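Local coordinates for nucleoprotein (Rift valley fever virus, PDB 3OV9) that encapsidates the viral genomic RNA, assembling into ring-shaped hexamers to form the nucleocapsid that protects the genome and serves as template for transcription and replication, at residues Leu41-Gln44 with Asp49-Lys52; Lys55-Leu60 with Asn88-Lys93; Tyr172-Ser177 with Glu190-Thr195. All coordinates share one frame; numbering follows the deposited sequence. Where two conformers were deposited one is given.

Contact 1 of 3, residues Leu41-Gln44 with Asp49-Lys52; sequences LLKQ and DWEK
K43 lays its aliphatic chain over the W50 indole, and L42 meets the same ring further along, at its six-membered part. The K43 methylene CG stands above the five-membered ring, 3.9 Å from its centroid and 14° off the ring normal, a CH-pi contact over the face. The next carbon slides outward toward the ring nitrogen, with K43 CD only 3.2 Å from W50 NE1, a tight fit. Bends at chi2 (-102°) and chi3 (-82°) keep the lysine chain folded against the indole. On the opposite face the ring is covered from its own helix by E51 CG, 3.5 Å above the plane and toward the rim, so K43 and E51 lie on opposite faces of the indole, E51 CG near the bond shared by its two rings.

The two segments belong to consecutive helices, 35-46 and 50-63, joined by a very short turn in this all-helical protein. W50 is the first residue of the second helix, and its ring lies between the two helices, against L42 and K43. The L42 and W50 side chains cross at about a right angle, L42 CB lying 3.9 Å from W50 CE3, neither over the face nor at the edge. Backbone also joins in: L42 O lies 3.3 Å from W50 CB.

Both segments fall in the N-terminal region essential for oligomerization, and a second subunit packs here, its L7 against K43, its Q14 against E51 and its W24 against K52. From the protein's own chain, L102 and L111 close over L42.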
loop_
_atom_site.group_PDB
_atom_site.type_symbol
_atom_site.label_atom_id
_atom_site.label_comp_id
_atom_site.label_asym_id
_atom_site.label_seq_id
_atom_site.Cartn_x
_atom_site.Cartn_y
_atom_site.Cartn_z
ATOM N N LEU A 41 12.912 38.907 -19.385
ATOM C CA LEU A 41 12.583 39.066 -17.967
ATOM C C LEU A 41 13.802 39.432 -17.121
ATOM O O LEU A 41 13.693 40.255 -16.209
ATOM C CB LEU A 41 11.894 37.815 -17.413
ATOM C CG LEU A 41 10.484 37.494 -17.931
ATOM C CD1 LEU A 41 10.080 36.096 -17.509
ATOM C CD2 LEU A 41 9.452 38.517 -17.465
ATOM N N LEU A 42 14.954 38.834 -17.436
ATOM C CA LEU A 42 16.214 39.161 -16.753
ATOM C C LEU A 42 16.585 40.634 -16.913
ATOM O O LEU A 42 16.893 41.306 -15.928
ATOM C CB LEU A 42 17.367 38.277 -17.246
ATOM C CG LEU A 42 17.383 36.809 -16.811
ATOM C CD1 LEU A 42 18.441 36.041 -17.587
ATOM C CD2 LEU A 42 17.608 36.669 -15.305
ATOM N N LYS A 43 16.546 41.117 -18.154
ATOM C CA LYS A 43 16.834 42.516 -18.483
ATOM C C LYS A 43 15.841 43.472 -17.821
ATOM O O LYS A 43 16.235 44.517 -17.291
ATOM C CB LYS A 43 16.819 42.717 -20.004
ATOM C CG LYS A 43 18.023 42.131 -20.743
ATOM C CD LYS A 43 19.043 43.199 -21.131
ATOM C CE LYS A 43 18.653 43.921 -22.411
ATOM N NZ LYS A 43 19.660 44.936 -22.840
ATOM N N GLN A 44 14.561 43.099 -17.854
ATOM C CA GLN A 44 13.478 43.890 -17.267
ATOM C C GLN A 44 13.639 44.059 -15.756
ATOM O O GLN A 44 13.616 45.182 -15.251
ATOM C CB GLN A 44 12.117 43.256 -17.583
ATOM C CG GLN A 44 10.923 43.962 -16.945
ATOM C CD GLN A 44 9.656 43.139 -17.020
ATOM O OE1 GLN A 44 9.100 42.925 -18.098
ATOM N NE2 GLN A 44 9.190 42.672 -15.871
ATOM N N ASP A 49 22.126 45.483 -13.465
ATOM C CA ASP A 49 22.657 44.387 -12.653
ATOM C C ASP A 49 22.394 42.981 -13.216
ATOM O O ASP A 49 22.819 41.992 -12.615
ATOM C CB ASP A 49 22.106 44.471 -11.224
ATOM C CG ASP A 49 22.456 45.779 -10.532
ATOM O OD1 ASP A 49 23.658 46.067 -10.361
ATOM O OD2 ASP A 49 21.522 46.511 -10.144
ATOM N N TRP A 50 21.720 42.884 -14.364
ATOM C CA TRP A 50 21.227 41.578 -14.834
ATOM C C TRP A 50 22.309 40.542 -15.162
ATOM O O TRP A 50 22.148 39.364 -14.840
ATOM C CB TRP A 50 20.209 41.721 -15.985
ATOM C CG TRP A 50 20.785 41.795 -17.374
ATOM C CD1 TRP A 50 21.080 42.927 -18.077
ATOM C CD2 TRP A 50 21.107 40.693 -18.238
ATOM N NE1 TRP A 50 21.579 42.602 -19.313
ATOM C CE2 TRP A 50 21.602 41.239 -19.443
ATOM C CE3 TRP A 50 21.032 39.299 -18.107
ATOM C CZ2 TRP A 50 22.023 40.440 -20.514
ATOM C CZ3 TRP A 50 21.450 38.504 -19.171
ATOM C CH2 TRP A 50 21.940 39.079 -20.359
ATOM N N GLU A 51 23.398 40.979 -15.793
ATOM C CA GLU A 51 24.475 40.076 -16.207
ATOM C C GLU A 51 25.179 39.418 -15.024
ATOM O O GLU A 51 25.353 38.197 -15.003
ATOM C CB GLU A 51 25.488 40.802 -17.099
ATOM C CG GLU A 51 25.004 41.027 -18.528
ATOM C CD GLU A 51 25.637 42.240 -19.187
ATOM O OE1 GLU A 51 25.624 43.332 -18.580
ATOM O OE2 GLU A 51 26.131 42.108 -20.326
ATOM N N LYS A 52 25.572 40.225 -14.039
ATOM C CA LYS A 52 26.226 39.699 -12.840
ATOM C C LYS A 52 25.270 38.806 -12.045
ATOM O O LYS A 52 25.653 37.718 -11.602
ATOM C CB LYS A 52 26.768 40.835 -11.967
ATOM C CG LYS A 52 27.624 40.368 -10.794
ATOM C CD LYS A 52 28.401 41.528 -10.198
ATOM C CE LYS A 52 29.170 41.099 -8.959
ATOM N NZ LYS A 52 30.065 42.177 -8.467
#

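Contact 2 of 3, residues Lys55-Leu60 with Asn88-Lys93; sequences KKMIVL and NKYKLK
M57 runs out extended at chi2 (-176°) and then bends at chi3 (-81°), which swings its terminal methyl CE onto the Y90 ring and leaves the sulfur beside L92. The methyl sits almost exactly over the middle of the ring: M57 CE is 3.9 Å from the Y90 ring centroid and 5° off its normal. CE therefore lies about equally far from several ring carbons, CD2 and CE2 of Y90 among them, a CH-pi contact. The sulfur stands above the same ring at longer range, with M57 SD 4.8 Å from the Y90 centroid, and this completes a Met-aromatic pairing. L92 receives the sulfur with both its methyls, M57 SD lying 3.9 Å from L92 CD2 and 4.0 Å from L92 CD1.

Y90 is the last residue of helix 77-90, and K91, with positive phi, turns the chain away from the helix before L92 dips back into the core. The phenol OH of Y90 is hydrogen-bonded to D53 OD2, one turn before M57 on its helix, so the tyrosine is held at its far end while the methyl lies over its face. Beyond L92, K93 NZ gives a 3.1 Å hydrogen bond to K91 O, from above the carbonyl plane, and pairs as a salt bridge with E101.

Helix 35-46 covers this junction with L42, which touches both M57 and Y90, and helix 104-110 brings L104 against M57 and L92; elsewhere on helix 50-63, V59 and L60 meet W24 and F28 of a second subunit.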
loop_
_atom_site.group_PDB
_atom_site.type_symbol
_atom_site.label_atom_id
_atom_site.label_comp_id
_atom_site.label_asym_id
_atom_site.label_seq_id
_atom_site.Cartn_x
_atom_site.Cartn_y
_atom_site.Cartn_z
ATOM N N LYS A 55 24.885 35.389 -13.669
ATOM C CA LYS A 55 26.028 34.523 -13.380
ATOM C C LYS A 55 25.891 33.895 -11.994
ATOM O O LYS A 55 26.112 32.692 -11.831
ATOM C CB LYS A 55 27.346 35.290 -13.505
ATOM C CG LYS A 55 27.724 35.664 -14.938
ATOM C CD LYS A 55 29.152 36.202 -15.032
ATOM C CE LYS A 55 29.275 37.612 -14.482
ATOM N NZ LYS A 55 30.695 37.993 -14.240
ATOM N N LYS A 56 25.506 34.708 -11.009
ATOM C CA LYS A 56 25.253 34.225 -9.647
ATOM C C LYS A 56 24.181 33.145 -9.645
ATOM O O LYS A 56 24.339 32.107 -9.006
ATOM C CB LYS A 56 24.800 35.363 -8.728
ATOM C CG LYS A 56 25.873 36.361 -8.366
ATOM C CD LYS A 56 25.416 37.241 -7.216
ATOM C CE LYS A 56 26.313 38.450 -7.052
ATOM N NZ LYS A 56 25.824 39.343 -5.964
ATOM N N MET A 57 23.093 33.401 -10.372
ATOM C CA MET A 57 21.973 32.470 -10.442
ATOM C C MET A 57 22.345 31.150 -11.122
ATOM O O MET A 57 21.819 30.097 -10.763
ATOM C CB MET A 57 20.756 33.125 -11.112
ATOM C CG MET A 57 20.029 34.111 -10.197
ATOM S SD MET A 57 18.514 34.825 -10.880
ATOM C CE MET A 57 19.190 36.116 -11.916
ATOM N N ILE A 58 23.259 31.210 -12.089
ATOM C CA ILE A 58 23.754 30.002 -12.752
ATOM C C ILE A 58 24.615 29.167 -11.792
ATOM O O ILE A 58 24.440 27.949 -11.701
ATOM C CB ILE A 58 24.498 30.326 -14.078
ATOM C CG1 ILE A 58 23.502 30.869 -15.114
ATOM C CG2 ILE A 58 25.209 29.081 -14.631
ATOM C CD1 ILE A 58 24.137 31.533 -16.325
ATOM N N VAL A 59 25.516 29.826 -11.067
ATOM C CA VAL A 59 26.319 29.150 -10.034
ATOM C C VAL A 59 25.401 28.512 -8.989
ATOM O O VAL A 59 25.605 27.362 -8.582
ATOM C CB VAL A 59 27.340 30.116 -9.374
ATOM C CG1 VAL A 59 28.057 29.452 -8.190
ATOM C CG2 VAL A 59 28.355 30.591 -10.397
ATOM N N LEU A 60 24.375 29.262 -8.590
ATOM C CA LEU A 60 23.349 28.791 -7.669
ATOM C C LEU A 60 22.620 27.552 -8.201
ATOM O O LEU A 60 22.463 26.562 -7.485
ATOM C CB LEU A 60 22.361 29.931 -7.399
ATOM C CG LEU A 60 21.576 30.028 -6.095
ATOM C CD1 LEU A 60 22.467 29.867 -4.870
ATOM C CD2 LEU A 60 20.835 31.358 -6.049
ATOM N N ASN A 88 13.230 38.207 -4.624
ATOM C CA ASN A 88 12.355 39.382 -4.639
ATOM C C ASN A 88 12.494 40.221 -5.904
ATOM O O ASN A 88 11.504 40.754 -6.412
ATOM C CB ASN A 88 12.595 40.261 -3.405
ATOM C CG ASN A 88 12.239 39.562 -2.102
ATOM O OD1 ASN A 88 12.843 39.832 -1.061
ATOM N ND2 ASN A 88 11.257 38.666 -2.149
ATOM N N LYS A 89 13.723 40.325 -6.408
ATOM C CA LYS A 89 14.023 41.150 -7.576
ATOM C C LYS A 89 13.591 40.491 -8.886
ATOM O O LYS A 89 13.069 41.164 -9.777
ATOM C CB LYS A 89 15.515 41.490 -7.619
ATOM C CG LYS A 89 15.907 42.535 -8.653
ATOM C CD LYS A 89 17.376 42.891 -8.521
ATOM C CE LYS A 89 17.817 43.856 -9.601
ATOM N NZ LYS A 89 19.231 44.275 -9.400
ATOM N N TYR A 90 13.806 39.181 -8.990
ATOM C CA TYR A 90 13.546 38.446 -10.234
ATOM C C TYR A 90 12.303 37.555 -10.171
ATOM O O TYR A 90 11.998 36.835 -11.131
ATOM C CB TYR A 90 14.787 37.638 -10.645
ATOM C CG TYR A 90 15.969 38.508 -11.005
ATOM C CD1 TYR A 90 16.127 39.001 -12.298
ATOM C CD2 TYR A 90 16.923 38.855 -10.046
ATOM C CE1 TYR A 90 17.205 39.810 -12.633
ATOM C CE2 TYR A 90 18.002 39.664 -10.368
ATOM C CZ TYR A 90 18.140 40.139 -11.663
ATOM O OH TYR A 90 19.208 40.941 -11.984
ATOM N N LYS A 91 11.592 37.623 -9.043
ATOM C CA LYS A 91 10.356 36.861 -8.795
ATOM C C LYS A 91 10.520 35.360 -9.056
ATOM O O LYS A 91 9.664 34.719 -9.673
ATOM C CB LYS A 91 9.169 37.454 -9.577
ATOM C CG LYS A 91 8.990 38.974 -9.442
ATOM C CD LYS A 91 8.892 39.456 -7.985
ATOM C CE LYS A 91 7.485 39.327 -7.420
ATOM N NZ LYS A 91 7.420 39.771 -5.995
ATOM N N LEU A 92 11.627 34.811 -8.558
ATOM C CA LEU A 92 12.012 33.426 -8.825
ATOM C C LEU A 92 11.025 32.402 -8.277
ATOM O O LEU A 92 10.510 32.544 -7.162
ATOM C CB LEU A 92 13.422 33.144 -8.286
ATOM C CG LEU A 92 14.600 33.915 -8.891
ATOM C CD1 LEU A 92 15.871 33.652 -8.091
ATOM C CD2 LEU A 92 14.811 33.566 -10.361
ATOM N N LYS A 93 10.767 31.375 -9.082
ATOM C CA LYS A 93 9.896 30.269 -8.701
ATOM C C LYS A 93 10.655 28.942 -8.774
ATOM O O LYS A 93 11.810 28.902 -9.212
ATOM C CB LYS A 93 8.659 30.217 -9.611
ATOM C CG LYS A 93 7.820 31.497 -9.654
ATOM C CD LYS A 93 7.087 31.755 -8.338
ATOM C CE LYS A 93 6.110 32.920 -8.455
ATOM N NZ LYS A 93 6.784 34.219 -8.744
#

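Contact 3 of 3, residues Tyr172-Ser177 with Glu190-Thr195; sequences YLLQFS and EEVAAT
Segments 172-177 and 190-195, of helices 159-180 and 189-204, cross at 90°, with their axes 9.5 Å apart at closest approach, and L174 and V192 are the residues whose backbones come nearest. V192 supplies the centre of the interface. Its CG1 methyl touches L174 CD1 at 3.8 Å and S177 CB at the same 3.8 Å, so one valine branch lies against two residues about a turn apart on the crossing helix. L174 leaves its backbone pointing neither at the partner helix nor away from it; with CG opposite the backbone N (chi1 178°), its CD1 methyl still reaches V192, and the two side chains meet at about a right angle. Such a perpendicular crossing suits the orthogonal helix bundle of this nucleoprotein.

Two hydroxyls flank the apolar patch, each turned back to its own helix. S177 OG donates a 2.7 Å hydrogen bond to L173 O, an oxygen that also accepts from S177 N at 3.0 Å. T195 OG1 donates to V192 O at 2.6 Å, in the carbonyl plane, and T195 N bonds to the same oxygen. F196 and M200 extend the apolar surface by packing on L173, and F196 also covers S177, while R187 leans on T195.

With 4.3 Å between S177 OG and T195 OG1, the hydroxyls do not pair across the interface, and between the two segments the contact is apolar, made by carbon atoms of L174, S177 and V192. T195, which probably binds RNA as in related proteins, gives its hydroxyl proton to V192 O here, so OG1 would probably act toward another partner as an acceptor.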
loop_
_atom_site.group_PDB
_atom_site.type_symbol
_atom_site.label_atom_id
_atom_site.label_comp_id
_atom_site.label_asym_id
_atom_site.label_seq_id
_atom_site.Cartn_x
_atom_site.Cartn_y
_atom_site.Cartn_z
ATOM N N TYR A 172 25.976 11.419 -18.932
ATOM C CA TYR A 172 25.810 12.328 -17.797
ATOM C C TYR A 172 24.356 12.418 -17.327
ATOM O O TYR A 172 24.093 12.381 -16.125
ATOM C CB TYR A 172 26.354 13.732 -18.111
ATOM C CG TYR A 172 25.689 14.823 -17.296
ATOM C CD1 TYR A 172 26.100 15.101 -15.989
ATOM C CD2 TYR A 172 24.630 15.563 -17.824
ATOM C CE1 TYR A 172 25.477 16.095 -15.235
ATOM C CE2 TYR A 172 24.001 16.549 -17.082
ATOM C CZ TYR A 172 24.426 16.813 -15.791
ATOM O OH TYR A 172 23.796 17.799 -15.065
ATOM N N LEU A 173 23.426 12.556 -18.275
ATOM C CA LEU A 173 22.007 12.726 -17.950
ATOM C C LEU A 173 21.449 11.520 -17.204
ATOM O O LEU A 173 20.572 11.663 -16.353
ATOM C CB LEU A 173 21.176 13.003 -19.205
ATOM C CG LEU A 173 21.312 14.374 -19.876
ATOM C CD1 LEU A 173 20.531 14.381 -21.176
ATOM C CD2 LEU A 173 20.834 15.493 -18.962
ATOM N N LEU A 174 21.973 10.342 -17.533
ATOM C CA LEU A 174 21.620 9.098 -16.850
ATOM C C LEU A 174 22.025 9.134 -15.376
ATOM O O LEU A 174 21.227 8.789 -14.501
ATOM C CB LEU A 174 22.273 7.904 -17.560
ATOM C CG LEU A 174 22.085 6.489 -17.000
ATOM C CD1 LEU A 174 20.622 6.067 -17.019
ATOM C CD2 LEU A 174 22.937 5.500 -17.788
ATOM N N GLN A 175 23.260 9.559 -15.113
ATOM C CA GLN A 175 23.789 9.634 -13.750
ATOM C C GLN A 175 23.113 10.747 -12.959
ATOM O O GLN A 175 22.681 10.537 -11.825
ATOM C CB GLN A 175 25.308 9.854 -13.755
ATOM C CG GLN A 175 26.091 9.006 -14.753
ATOM C CD GLN A 175 25.818 7.516 -14.630
ATOM O OE1 GLN A 175 25.871 6.944 -13.536
ATOM N NE2 GLN A 175 25.534 6.876 -15.761
ATOM N N PHE A 176 23.022 11.923 -13.580
ATOM C CA PHE A 176 22.440 13.118 -12.972
ATOM C C PHE A 176 20.992 12.900 -12.534
ATOM O O PHE A 176 20.627 13.241 -11.407
ATOM C CB PHE A 176 22.538 14.290 -13.957
ATOM C CG PHE A 176 22.081 15.613 -13.402
ATOM C CD1 PHE A 176 22.857 16.302 -12.473
ATOM C CD2 PHE A 176 20.887 16.183 -13.834
ATOM C CE1 PHE A 176 22.441 17.535 -11.973
ATOM C CE2 PHE A 176 20.461 17.413 -13.339
ATOM C CZ PHE A 176 21.241 18.091 -12.406
ATOM N N SER A 177 20.186 12.316 -13.421
ATOM C CA SER A 177 18.765 12.071 -13.158
ATOM C C SER A 177 18.533 11.099 -12.004
ATOM O O SER A 177 17.538 11.213 -11.289
ATOM C CB SER A 177 18.063 11.552 -14.413
ATOM O OG SER A 177 18.128 12.502 -15.463
ATOM N N GLU A 190 16.759 2.813 -19.984
ATOM C CA GLU A 190 15.701 3.258 -20.894
ATOM C C GLU A 190 14.572 3.985 -20.163
ATOM O O GLU A 190 13.997 4.937 -20.692
ATOM C CB GLU A 190 15.139 2.076 -21.692
ATOM C CG GLU A 190 16.117 1.456 -22.697
ATOM C CD GLU A 190 17.185 0.578 -22.050
ATOM O OE1 GLU A 190 16.986 0.116 -20.904
ATOM O OE2 GLU A 190 18.229 0.347 -22.696
ATOM N N GLU A 191 14.262 3.530 -18.950
ATOM C CA GLU A 191 13.236 4.164 -18.119
ATOM C C GLU A 191 13.694 5.531 -17.602
ATOM O O GLU A 191 12.895 6.465 -17.510
ATOM C CB GLU A 191 12.818 3.244 -16.965
ATOM C CG GLU A 191 11.937 2.072 -17.406
ATOM C CD GLU A 191 11.607 1.101 -16.280
ATOM O OE1 GLU A 191 12.461 0.877 -15.397
ATOM O OE2 GLU A 191 10.486 0.545 -16.291
ATOM N N VAL A 192 14.981 5.640 -17.275
ATOM C CA VAL A 192 15.578 6.916 -16.874
ATOM C C VAL A 192 15.673 7.852 -18.084
ATOM O O VAL A 192 15.400 9.050 -17.973
ATOM C CB VAL A 192 16.971 6.725 -16.208
ATOM C CG1 VAL A 192 17.617 8.070 -15.884
ATOM C CG2 VAL A 192 16.850 5.884 -14.939
ATOM N N ALA A 193 16.040 7.289 -19.236
ATOM C CA ALA A 193 16.123 8.042 -20.491
ATOM C C ALA A 193 14.791 8.679 -20.876
ATOM O O ALA A 193 14.762 9.778 -21.428
ATOM C CB ALA A 193 16.634 7.157 -21.618
ATOM N N ALA A 194 13.694 7.990 -20.566
ATOM C CA ALA A 194 12.350 8.490 -20.848
ATOM C C ALA A 194 12.035 9.784 -20.094
ATOM O O ALA A 194 11.134 10.527 -20.485
ATOM C CB ALA A 194 11.308 7.420 -20.537
ATOM N N THR A 195 12.783 10.048 -19.022
ATOM C CA THR A 195 12.574 11.243 -18.200
ATOM C C THR A 195 13.391 12.455 -18.659
ATOM O O THR A 195 13.065 13.589 -18.301
ATOM C CB THR A 195 12.849 10.989 -16.689
ATOM O OG1 THR A 195 14.259 10.877 -16.455
ATOM C CG2 THR A 195 12.138 9.731 -16.200
#

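Overall arrangement
From the N terminus, contact 1 closes the short connection between helices 35-46 and 50-63, with four residues between its segments. Contact 2 begins further along helix 50-63 and closes a longer, largely helical excursion through the end of helix 77-90. The two follow in series yet share one core: L42 CD2 lies 3.8 Å from M57 CE, and L42 O packs on Y90 CE1. Both also meet the second subunit. Contact 3, later in the chain, closes the short connection between helices 159-180 and 189-204. None of the three loops overlaps another. Contacts 1 and 3 lie on opposite sides of the chain's centre, their centres about 32 Å apart.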